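Local coordinates for galacto-N-biose/lacto-N-biose I transporter substrate-binding protein (Bifidobacterium longum, PDB 2Z8F), which binds the disaccharides galacto-N-biose and lacto-N-biose I, and lacto-N-tetraose, for an ABC transporter that probably imports them, at residues A[144-149]-A[157-162]. Sequence-based numbering, arbitrary orientation.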
ATOM      1  N   LEU A 144      11.781   9.937  26.880  1.00 27.54           N
ATOM      2  CA  LEU A 144      11.378  11.314  26.609  1.00 27.04           C
ATOM      3  C   LEU A 144      10.179  11.732  27.448  1.00 27.60           C
ATOM      4  O   LEU A 144       9.729  12.874  27.376  1.00 28.42           O
ATOM      5  CB  LEU A 144      11.050  11.513  25.122  1.00 26.54           C
ATOM      6  CG  LEU A 144      12.200  11.474  24.118  1.00 26.36           C
ATOM      7  CD1 LEU A 144      11.657  11.249  22.719  1.00 24.98           C
ATOM      8  CD2 LEU A 144      13.063  12.753  24.168  1.00 24.31           C
ATOM      9  N   GLY A 145       9.650  10.797  28.230  1.00 27.82           N
ATOM     10  CA  GLY A 145       8.533  11.097  29.116  1.00 27.47           C
ATOM     11  C   GLY A 145       7.190  10.996  28.431  1.00 28.22           C
ATOM     12  O   GLY A 145       6.165  11.384  29.003  1.00 28.72           O
ATOM     13  N   ILE A 146       7.186  10.467  27.206  1.00 28.28           N
ATOM     14  CA  ILE A 146       5.946  10.247  26.447  1.00 28.14           C
ATOM     15  C   ILE A 146       5.381   8.880  26.835  1.00 28.91           C
ATOM     16  O   ILE A 146       5.785   7.846  26.294  1.00 28.74           O
ATOM     17  CB  ILE A 146       6.154  10.355  24.907  1.00 27.51           C
ATOM     18  CG1 ILE A 146       6.882  11.651  24.526  1.00 26.68           C
ATOM     19  CG2 ILE A 146       4.813  10.264  24.177  1.00 26.76           C
ATOM     20  CD1 ILE A 146       7.485  11.633  23.104  1.00 25.11           C
ATOM     21  N   THR A 147       4.461   8.877  27.793  1.00 29.21           N
ATOM     22  CA  THR A 147       4.013   7.625  28.411  1.00 30.39           C
ATOM     23  C   THR A 147       2.710   7.074  27.830  1.00 30.36           C
ATOM     24  O   THR A 147       2.207   6.039  28.273  1.00 30.20           O
ATOM     25  CB  THR A 147       3.877   7.778  29.940  1.00 30.70           C
ATOM     26  OG1 THR A 147       2.922   8.802  30.220  1.00 33.21           O
ATOM     27  CG2 THR A 147       5.229   8.160  30.570  1.00 32.32           C
ATOM     28  N   GLU A 148       2.167   7.757  26.829  1.00 30.58           N
ATOM     29  CA  GLU A 148       0.996   7.265  26.111  1.00 30.86           C
ATOM     30  C   GLU A 148       1.174   7.755  24.686  1.00 29.89           C
ATOM     31  O   GLU A 148       1.784   8.811  24.489  1.00 30.66           O
ATOM     32  CB  GLU A 148      -0.282   7.892  26.690  1.00 31.80           C
ATOM     33  CG  GLU A 148      -0.756   9.057  25.836  1.00 35.78           C
ATOM     34  CD  GLU A 148      -1.797   9.945  26.468  1.00 41.18           C
ATOM     35  OE1 GLU A 148      -1.425  11.089  26.817  1.00 42.49           O
ATOM     36  OE2 GLU A 148      -2.975   9.525  26.583  1.00 43.57           O
ATOM     37  N   ILE A 149       0.637   7.036  23.702  1.00 28.45           N
ATOM     38  CA  ILE A 149       0.532   7.583  22.347  1.00 27.61           C
ATOM     39  C   ILE A 149      -0.483   8.743  22.371  1.00 27.19           C
ATOM     40  O   ILE A 149      -1.653   8.531  22.677  1.00 26.09           O
ATOM     41  CB  ILE A 149       0.126   6.495  21.323  1.00 27.74           C
ATOM     42  CG1 ILE A 149       1.185   5.381  21.244  1.00 28.67           C
ATOM     43  CG2 ILE A 149      -0.108   7.081  19.914  1.00 28.31           C
ATOM     44  CD1 ILE A 149       2.573   5.850  20.974  1.00 31.51           C
ATOM     45  N   ILE A 157       1.582  16.889  18.349  1.00 18.64           N
ATOM     46  CA  ILE A 157       2.509  17.942  17.927  1.00 19.12           C
ATOM     47  C   ILE A 157       3.373  18.432  19.108  1.00 19.65           C
ATOM     48  O   ILE A 157       4.587  18.592  18.956  1.00 20.23           O
ATOM     49  CB  ILE A 157       1.743  19.095  17.213  1.00 19.42           C
ATOM     50  CG1 ILE A 157       1.194  18.605  15.860  1.00 20.20           C
ATOM     51  CG2 ILE A 157       2.647  20.325  17.014  1.00 20.02           C
ATOM     52  CD1 ILE A 157       0.101  19.485  15.222  1.00 20.68           C
ATOM     53  N   ALA A 158       2.765  18.619  20.277  1.00 19.81           N
ATOM     54  CA  ALA A 158       3.509  19.006  21.493  1.00 20.70           C
ATOM     55  C   ALA A 158       4.582  17.973  21.854  1.00 20.61           C
ATOM     56  O   ALA A 158       5.740  18.326  22.130  1.00 21.28           O
ATOM     57  CB  ALA A 158       2.530  19.242  22.693  1.00 21.53           C
ATOM     58  N   ALA A 159       4.197  16.694  21.828  1.00 20.98           N
ATOM     59  CA  ALA A 159       5.135  15.602  22.110  1.00 21.17           C
ATOM     60  C   ALA A 159       6.233  15.598  21.072  1.00 21.23           C
ATOM     61  O   ALA A 159       7.412  15.365  21.391  1.00 21.15           O
ATOM     62  CB  ALA A 159       4.407  14.271  22.131  1.00 21.55           C
ATOM     63  N   ALA A 160       5.864  15.885  19.821  1.00 21.11           N
ATOM     64  CA  ALA A 160       6.840  15.858  18.732  1.00 20.68           C
ATOM     65  C   ALA A 160       7.892  16.960  18.876  1.00 20.92           C
ATOM     66  O   ALA A 160       9.069  16.767  18.538  1.00 20.85           O
ATOM     67  CB  ALA A 160       6.127  15.975  17.412  1.00 21.17           C
ATOM     68  N   LYS A 161       7.470  18.124  19.361  1.00 21.73           N
ATOM     69  CA  LYS A 161       8.397  19.230  19.608  1.00 21.77           C
ATOM     70  C   LYS A 161       9.372  18.885  20.729  1.00 22.51           C
ATOM     71  O   LYS A 161      10.564  19.181  20.614  1.00 23.58           O
ATOM     72  CB  LYS A 161       7.639  20.516  19.927  1.00 22.07           C
ATOM     73  CG  LYS A 161       6.968  21.175  18.711  1.00 21.27           C
ATOM     74  CD  LYS A 161       5.917  22.214  19.191  1.00 24.45           C
ATOM     75  CE  LYS A 161       5.195  22.845  18.004  1.00 23.91           C
ATOM     76  NZ  LYS A 161       4.096  23.796  18.409  1.00 25.81           N
ATOM     77  N   THR A 162       8.863  18.235  21.777  1.00 22.70           N
ATOM     78  CA  THR A 162       9.701  17.741  22.885  1.00 23.67           C
ATOM     79  C   THR A 162      10.753  16.791  22.343  1.00 23.15           C
ATOM     80  O   THR A 162      11.937  16.916  22.682  1.00 22.63           O
ATOM     81  CB  THR A 162       8.865  17.039  23.984  1.00 24.34           C
ATOM     82  OG1 THR A 162       7.949  17.982  24.564  1.00 24.83           O
ATOM     83  CG2 THR A 162       9.768  16.504  25.082  1.00 26.56           C
TER
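The chi1 of I146, -51°, puts CG1 anti to the carbonyl carbon and CG2 anti to the backbone N. The chi2 of 163° then extends the chain, and CD1 reaches the helical segment 157-162. There CD1 of I146 meets CB of A159 at 4.2 Å, a methyl-to-methyl contact. The same CD1 approaches the carbonyl O of A159 loosely, at 4.1 Å. One turn along the helix, T162 faces L144. Its CG2 methyl comes within 4.3 Å of the backbone O of L144. The T162 OG1 points back along its own helix and gives a weak hydrogen bond to O of A158, 3.3 Å away. The CA–CB bond of L144 is directed toward the helix. CD2 of L144 stays 4.6 Å from O of T162, and the side chain also rests on A166 and I245. F141 of helix 138-143 backs I146. The contact is small, burying 155 Å² over both sides, and lies at the protein surface. G145, with positive phi (85°), turns the chain out of helix 138-143. This turn is a Schellman motif, and the loop joining helices 138-143 and 153-165 packs on the latter, in a periplasmic-binding-protein-like fold.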